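Local coordinates for flagellar motor switch protein FliG (PDB 3HJL) that probably forms part of the rotor-mounted switch complex at the base of the flagellar basal body, which sets the direction of flagellar rotation, at residues Lys96-Gly99 with Ile100-Gly104; Ser280-Lys284 with Arg285-Leu289. All coordinates share one frame; numbering follows the deposited sequence.

Contact 1: Lys96-Gly99 with Ile100-Gly104; sequences KFRG and ILELG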
ATOM      1  N   LYS A  96       8.287  18.324 -17.611  1.00 52.28           N
ATOM      2  CA  LYS A  96       9.305  18.864 -16.696  1.00 53.18           C
ATOM      3  C   LYS A  96       8.820  18.823 -15.246  1.00 51.25           C
ATOM      4  O   LYS A  96       9.581  18.499 -14.351  1.00 58.44           O
ATOM      5  CB  LYS A  96       9.683  20.295 -17.071  1.00 60.95           C
ATOM      6  CG  LYS A  96      10.400  20.442 -18.429  1.00 71.45           C
ATOM      7  CD  LYS A  96      10.386  21.906 -18.897  1.00 67.84           C
ATOM      8  CE  LYS A  96      11.425  22.178 -19.975  1.00 70.76           C
ATOM      9  NZ  LYS A  96      11.315  23.585 -20.499  1.00 75.82           N
ATOM     10  N   PHE A  97       7.551  19.148 -15.026  1.00 49.58           N
ATOM     11  CA  PHE A  97       6.952  19.095 -13.685  1.00 49.85           C
ATOM     12  C   PHE A  97       6.880  17.652 -13.162  1.00 52.15           C
ATOM     13  O   PHE A  97       7.151  17.407 -11.993  1.00 49.52           O
ATOM     14  CB  PHE A  97       5.543  19.699 -13.704  1.00 47.33           C
ATOM     15  CG  PHE A  97       5.497  21.224 -13.824  1.00 48.58           C
ATOM     16  CD1 PHE A  97       4.338  21.892 -13.461  1.00 42.38           C
ATOM     17  CD2 PHE A  97       6.605  21.992 -14.228  1.00 47.38           C
ATOM     18  CE1 PHE A  97       4.253  23.287 -13.550  1.00 55.93           C
ATOM     19  CE2 PHE A  97       6.519  23.382 -14.312  1.00 39.70           C
ATOM     20  CZ  PHE A  97       5.349  24.027 -13.962  1.00 45.12           C
ATOM     21  N   ARG A  98       6.502  16.713 -14.028  1.00 56.50           N
ATOM     22  CA  ARG A  98       6.451  15.288 -13.669  1.00 56.80           C
ATOM     23  C   ARG A  98       7.799  14.793 -13.161  1.00 54.04           C
ATOM     24  O   ARG A  98       7.871  14.188 -12.101  1.00 62.69           O
ATOM     25  CB  ARG A  98       5.993  14.450 -14.864  1.00 65.55           C
ATOM     26  CG  ARG A  98       6.045  12.941 -14.639  1.00 70.43           C
ATOM     27  CD  ARG A  98       5.442  12.163 -15.792  1.00 63.21           C
ATOM     28  NE  ARG A  98       3.994  12.375 -15.912  1.00 63.20           N
ATOM     29  CZ  ARG A  98       3.377  13.122 -16.836  1.00 63.00           C
ATOM     30  NH1 ARG A  98       4.030  13.696 -17.856  1.00 64.77           N
ATOM     31  NH2 ARG A  98       2.052  13.242 -16.775  1.00 57.00           N
ATOM     32  N   GLY A  99       8.855  15.059 -13.922  1.00 59.46           N
ATOM     33  CA  GLY A  99      10.218  14.715 -13.518  1.00 54.35           C
ATOM     34  C   GLY A  99      10.621  15.345 -12.192  1.00 59.34           C
ATOM     35  O   GLY A  99      11.277  14.712 -11.363  1.00 57.64           O
ATOM     36  N   ILE A 100      10.235  16.600 -12.002  1.00 55.23           N
ATOM     37  CA  ILE A 100      10.482  17.303 -10.751  1.00 56.48           C
ATOM     38  C   ILE A 100       9.760  16.625  -9.573  1.00 53.83           C
ATOM     39  O   ILE A 100      10.367  16.397  -8.524  1.00 56.89           O
ATOM     40  CB  ILE A 100      10.078  18.804 -10.863  1.00 53.70           C
ATOM     41  CG1 ILE A 100      11.115  19.556 -11.708  1.00 53.40           C
ATOM     42  CG2 ILE A 100       9.976  19.432  -9.489  1.00 54.77           C
ATOM     43  CD1 ILE A 100      10.665  20.943 -12.192  1.00 51.37           C
ATOM     44  N   LEU A 101       8.496  16.253  -9.784  1.00 57.10           N
ATOM     45  CA  LEU A 101       7.682  15.588  -8.757  1.00 51.99           C
ATOM     46  C   LEU A 101       8.193  14.197  -8.407  1.00 47.26           C
ATOM     47  O   LEU A 101       8.132  13.804  -7.245  1.00 55.85           O
ATOM     48  CB  LEU A 101       6.207  15.515  -9.184  1.00 49.86           C
ATOM     49  CG  LEU A 101       5.413  16.845  -9.175  1.00 52.17           C
ATOM     50  CD1 LEU A 101       4.088  16.696  -9.899  1.00 42.27           C
ATOM     51  CD2 LEU A 101       5.183  17.357  -7.770  1.00 44.10           C
ATOM     52  N   GLU A 102       8.642  13.451  -9.420  1.00 52.74           N
ATOM     53  CA  GLU A 102       9.291  12.154  -9.238  1.00 60.37           C
ATOM     54  C   GLU A 102      10.552  12.285  -8.395  1.00 58.42           C
ATOM     55  O   GLU A 102      10.776  11.490  -7.491  1.00 72.97           O
ATOM     56  CB  GLU A 102       9.659  11.533 -10.599  1.00 66.05           C
ATOM     57  CG  GLU A 102       8.467  10.977 -11.380  1.00 75.45           C
ATOM     58  CD  GLU A 102       8.808  10.595 -12.829  1.00 85.51           C
ATOM     59  OE1 GLU A 102      10.017  10.553 -13.188  1.00 87.47           O
ATOM     60  OE2 GLU A 102       7.858  10.329 -13.611  1.00 93.41           O
ATOM     61  N   LEU A 103      11.400  13.253  -8.741  1.00 61.24           N
ATOM     62  CA  LEU A 103      12.620  13.521  -7.977  1.00 64.79           C
ATOM     63  C   LEU A 103      12.304  13.939  -6.546  1.00 59.38           C
ATOM     64  O   LEU A 103      13.000  13.540  -5.623  1.00 66.80           O
ATOM     65  CB  LEU A 103      13.493  14.588  -8.662  1.00 66.91           C
ATOM     66  CG  LEU A 103      14.406  14.077  -9.785  1.00 74.10           C
ATOM     67  CD1 LEU A 103      14.791  15.189 -10.753  1.00 77.23           C
ATOM     68  CD2 LEU A 103      15.652  13.417  -9.205  1.00 74.19           C
ATOM     69  N   GLY A 104      11.264  14.748  -6.370  1.00 60.24           N
ATOM     70  CA  GLY A 104      10.856  15.204  -5.042  1.00 50.50           C
ATOM     71  C   GLY A 104      10.355  14.074  -4.154  1.00 51.23           C
ATOM     72  O   GLY A 104      10.588  14.089  -2.957  1.00 57.77           O
TER
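Arg98 lays the start of its aliphatic chain against the carboxylate of Glu102, one helical turn further on, with CG 3.3 Å from Glu102 OE2. The arginine leaves the helix with CG anti to its own N (chi1 174°), whereas Glu102 has CG anti to its carbonyl carbon (chi1 -74°), which turns its carboxylate back toward the preceding turn. The charged ends do not close into a salt bridge: Arg98 NE lies 4.9 Å from Glu102 OE2, and the guanidinium and carboxylate planes are turned 51° apart. An arginine four residues before a glutamate suits an exposed helix face, since opposite charges are brought near each other and may still attract weakly. Beneath them runs the regular i to i+4 ladder, from Ile100 N to Lys96 O, Leu101 N to Phe97 O (2.8 Å), Glu102 N to Arg98 O and Leu103 N to Gly99 O. Ile100 CG1 also rests 3.2 Å from Lys96 O, its CG1-CD1 branch lying back along the previous turn. All of this lies within helix 93-114, which follows helix 78-88 and precedes helix 118-125 in an all-helical chain.

Contact 2: Ser280-Lys284 with Arg285-Leu289; sequences SNMSK and RAAKL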
ATOM      1  N   SER A 280     -30.024 -24.728  35.311  1.00 58.82           N
ATOM      2  CA  SER A 280     -30.651 -24.557  36.629  1.00 61.99           C
ATOM      3  C   SER A 280     -31.932 -23.723  36.598  1.00 63.60           C
ATOM      4  O   SER A 280     -32.663 -23.699  37.584  1.00 76.71           O
ATOM      5  CB  SER A 280     -29.674 -23.910  37.607  1.00 63.91           C
ATOM      6  OG  SER A 280     -29.371 -22.588  37.207  1.00 61.77           O
ATOM      7  N   ASN A 281     -32.169 -23.007  35.498  1.00 66.38           N
ATOM      8  CA  ASN A 281     -33.375 -22.193  35.321  1.00 65.68           C
ATOM      9  C   ASN A 281     -34.457 -22.852  34.451  1.00 65.66           C
ATOM     10  O   ASN A 281     -35.527 -22.274  34.247  1.00 69.03           O
ATOM     11  CB  ASN A 281     -32.987 -20.813  34.779  1.00 71.89           C
ATOM     12  CG  ASN A 281     -32.352 -19.927  35.849  1.00 74.46           C
ATOM     13  OD1 ASN A 281     -32.937 -19.702  36.905  1.00 79.49           O
ATOM     14  ND2 ASN A 281     -31.153 -19.422  35.575  1.00 73.62           N
ATOM     15  N   MET A 282     -34.185 -24.062  33.959  1.00 62.94           N
ATOM     16  CA  MET A 282     -35.195 -24.869  33.260  1.00 59.98           C
ATOM     17  C   MET A 282     -35.870 -25.775  34.289  1.00 61.93           C
ATOM     18  O   MET A 282     -35.466 -25.817  35.455  1.00 64.37           O
ATOM     19  CB  MET A 282     -34.545 -25.758  32.192  1.00 59.98           C
ATOM     20  CG  MET A 282     -33.660 -25.040  31.193  1.00 56.43           C
ATOM     21  SD  MET A 282     -32.876 -26.207  30.076  1.00 59.60           S
ATOM     22  CE  MET A 282     -31.664 -25.154  29.279  1.00 52.39           C
ATOM     23  N   SER A 283     -36.889 -26.510  33.847  1.00 60.68           N
ATOM     24  CA  SER A 283     -37.526 -27.520  34.683  1.00 51.53           C
ATOM     25  C   SER A 283     -36.623 -28.757  34.709  1.00 55.10           C
ATOM     26  O   SER A 283     -35.722 -28.899  33.870  1.00 59.93           O
ATOM     27  CB  SER A 283     -38.909 -27.883  34.131  1.00 41.40           C
ATOM     28  OG  SER A 283     -38.805 -28.366  32.804  1.00 49.09           O
ATOM     29  N   LYS A 284     -36.858 -29.627  35.684  1.00 55.12           N
ATOM     30  CA  LYS A 284     -36.093 -30.867  35.859  1.00 61.96           C
ATOM     31  C   LYS A 284     -36.080 -31.719  34.583  1.00 52.48           C
ATOM     32  O   LYS A 284     -35.027 -32.180  34.147  1.00 50.09           O
ATOM     33  CB  LYS A 284     -36.687 -31.674  37.031  1.00 67.18           C
ATOM     34  CG  LYS A 284     -35.974 -32.986  37.370  1.00 68.76           C
ATOM     35  CD  LYS A 284     -36.638 -33.674  38.562  1.00 72.40           C
ATOM     36  CE  LYS A 284     -36.065 -35.065  38.813  1.00 74.97           C
ATOM     37  NZ  LYS A 284     -36.323 -36.002  37.677  1.00 77.35           N
ATOM     38  N   ARG A 285     -37.260 -31.902  33.995  1.00 47.38           N
ATOM     39  CA  ARG A 285     -37.428 -32.702  32.775  1.00 48.40           C
ATOM     40  C   ARG A 285     -36.869 -32.019  31.522  1.00 48.11           C
ATOM     41  O   ARG A 285     -36.285 -32.693  30.668  1.00 61.74           O
ATOM     42  CB  ARG A 285     -38.910 -33.070  32.569  1.00 50.42           C
ATOM     43  CG  ARG A 285     -39.813 -31.902  32.180  1.00 47.60           C
ATOM     44  CD  ARG A 285     -41.256 -32.289  32.208  1.00 52.85           C
ATOM     45  NE  ARG A 285     -42.090 -31.193  31.713  1.00 54.25           N
ATOM     46  CZ  ARG A 285     -42.470 -30.137  32.430  1.00 45.46           C
ATOM     47  NH1 ARG A 285     -42.023 -29.933  33.674  1.00 49.83           N
ATOM     48  NH2 ARG A 285     -43.254 -29.235  31.864  1.00 42.74           N
ATOM     49  N   ALA A 286     -37.059 -30.697  31.404  1.00 52.13           N
ATOM     50  CA  ALA A 286     -36.526 -29.934  30.257  1.00 50.61           C
ATOM     51  C   ALA A 286     -35.010 -29.897  30.307  1.00 53.62           C
ATOM     52  O   ALA A 286     -34.363 -30.057  29.279  1.00 52.09           O
ATOM     53  CB  ALA A 286     -37.097 -28.502  30.202  1.00 44.08           C
ATOM     54  N   ALA A 287     -34.450 -29.707  31.504  1.00 49.74           N
ATOM     55  CA  ALA A 287     -32.994 -29.730  31.699  1.00 51.15           C
ATOM     56  C   ALA A 287     -32.397 -31.116  31.413  1.00 57.23           C
ATOM     57  O   ALA A 287     -31.374 -31.226  30.733  1.00 66.88           O
ATOM     58  CB  ALA A 287     -32.642 -29.280  33.113  1.00 48.02           C
ATOM     59  N   LYS A 288     -33.046 -32.163  31.925  1.00 58.06           N
ATOM     60  CA  LYS A 288     -32.615 -33.542  31.692  1.00 54.66           C
ATOM     61  C   LYS A 288     -32.626 -33.885  30.197  1.00 57.53           C
ATOM     62  O   LYS A 288     -31.648 -34.431  29.683  1.00 61.85           O
ATOM     63  CB  LYS A 288     -33.509 -34.523  32.469  1.00 58.17           C
ATOM     64  CG  LYS A 288     -33.110 -36.009  32.336  1.00 61.18           C
ATOM     65  CD  LYS A 288     -34.117 -36.922  33.021  1.00 63.12           C
ATOM     66  CE  LYS A 288     -34.074 -38.334  32.455  1.00 63.81           C
ATOM     67  NZ  LYS A 288     -35.170 -39.179  33.009  1.00 70.29           N
ATOM     68  N   LEU A 289     -33.734 -33.580  29.518  1.00 50.45           N
ATOM     69  CA  LEU A 289     -33.850 -33.818  28.068  1.00 52.36           C
ATOM     70  C   LEU A 289     -32.856 -32.967  27.239  1.00 52.11           C
ATOM     71  O   LEU A 289     -32.393 -33.404  26.182  1.00 62.62           O
ATOM     72  CB  LEU A 289     -35.303 -33.573  27.598  1.00 51.88           C
ATOM     73  CG  LEU A 289     -35.648 -33.751  26.108  1.00 54.10           C
ATOM     74  CD1 LEU A 289     -35.280 -35.141  25.601  1.00 53.08           C
ATOM     75  CD2 LEU A 289     -37.124 -33.487  25.867  1.00 52.30           C
TER
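A serine N-cap opens helix 284-296, and this contact is its first turn together with the loop that leads into it. Ser283 is the capping residue. Its OG accepts from Ala286 N at 3.2 Å, with an N-H...O angle of 150°, and so serves an amide that has no earlier helical carbonyl to bond to. The hydroxyl gets there by standing between its own N and carbonyl carbon (chi1 59°), a crowded position that points it into the first turn. Serine suits the place because its oxygen sits one bond beyond CB, short enough to fold back onto the backbone. With the hydroxyl gone, as in an alanine here, Ala286 N would probably lose its side-chain acceptor and the first turn would be held less firmly. The main chain continues the grip: Ala287 N bonds to Ser283 O at 2.8 Å, and Lys288 N to Lys284 O. The small Ala286 and Ala287 let Met282 lie close against the first turn, where its CB is 4.2 Å from Ala286 CB and its SD is 3.9 Å from Ala287 CA. Met282 also reaches Leu255 of helix 248-255 and Leu263 of helix 260-268, while the side-chain amide of Asn281 (ND2) bonds to Asp248 OD2, so the loop is fastened to its neighbours. Lys284 and Lys288, on exposed positions one turn apart, keep their NZ atoms 5.8 Å from each other, consistent with mild mutual repulsion. Arg285 runs extended past the cap, and Ser283 OG lies over one face of its guanidinium, 3.7 Å from Arg285 NH1.

Overall arrangement
From the N terminus, the chain passes through the helices up to 78-88 before reaching contact 1 toward the start of helix 93-114, within the FliG N-terminal domain. It then runs through the middle domain and into the C-terminal one, where contact 2 spans the loop after helix 272-279 and the start of helix 284-296. The two are in series, neither nesting nor crossing, and each joins adjoining segments, residues mostly three or four apart, without closing a long loop. Contacts 1 and 2 lie on opposite sides of the chain's centre, with about 77 Å between the centres of the two contacts. Contact 1 is internal to a single helix, whereas contact 2 joins a loop to the helix that follows it.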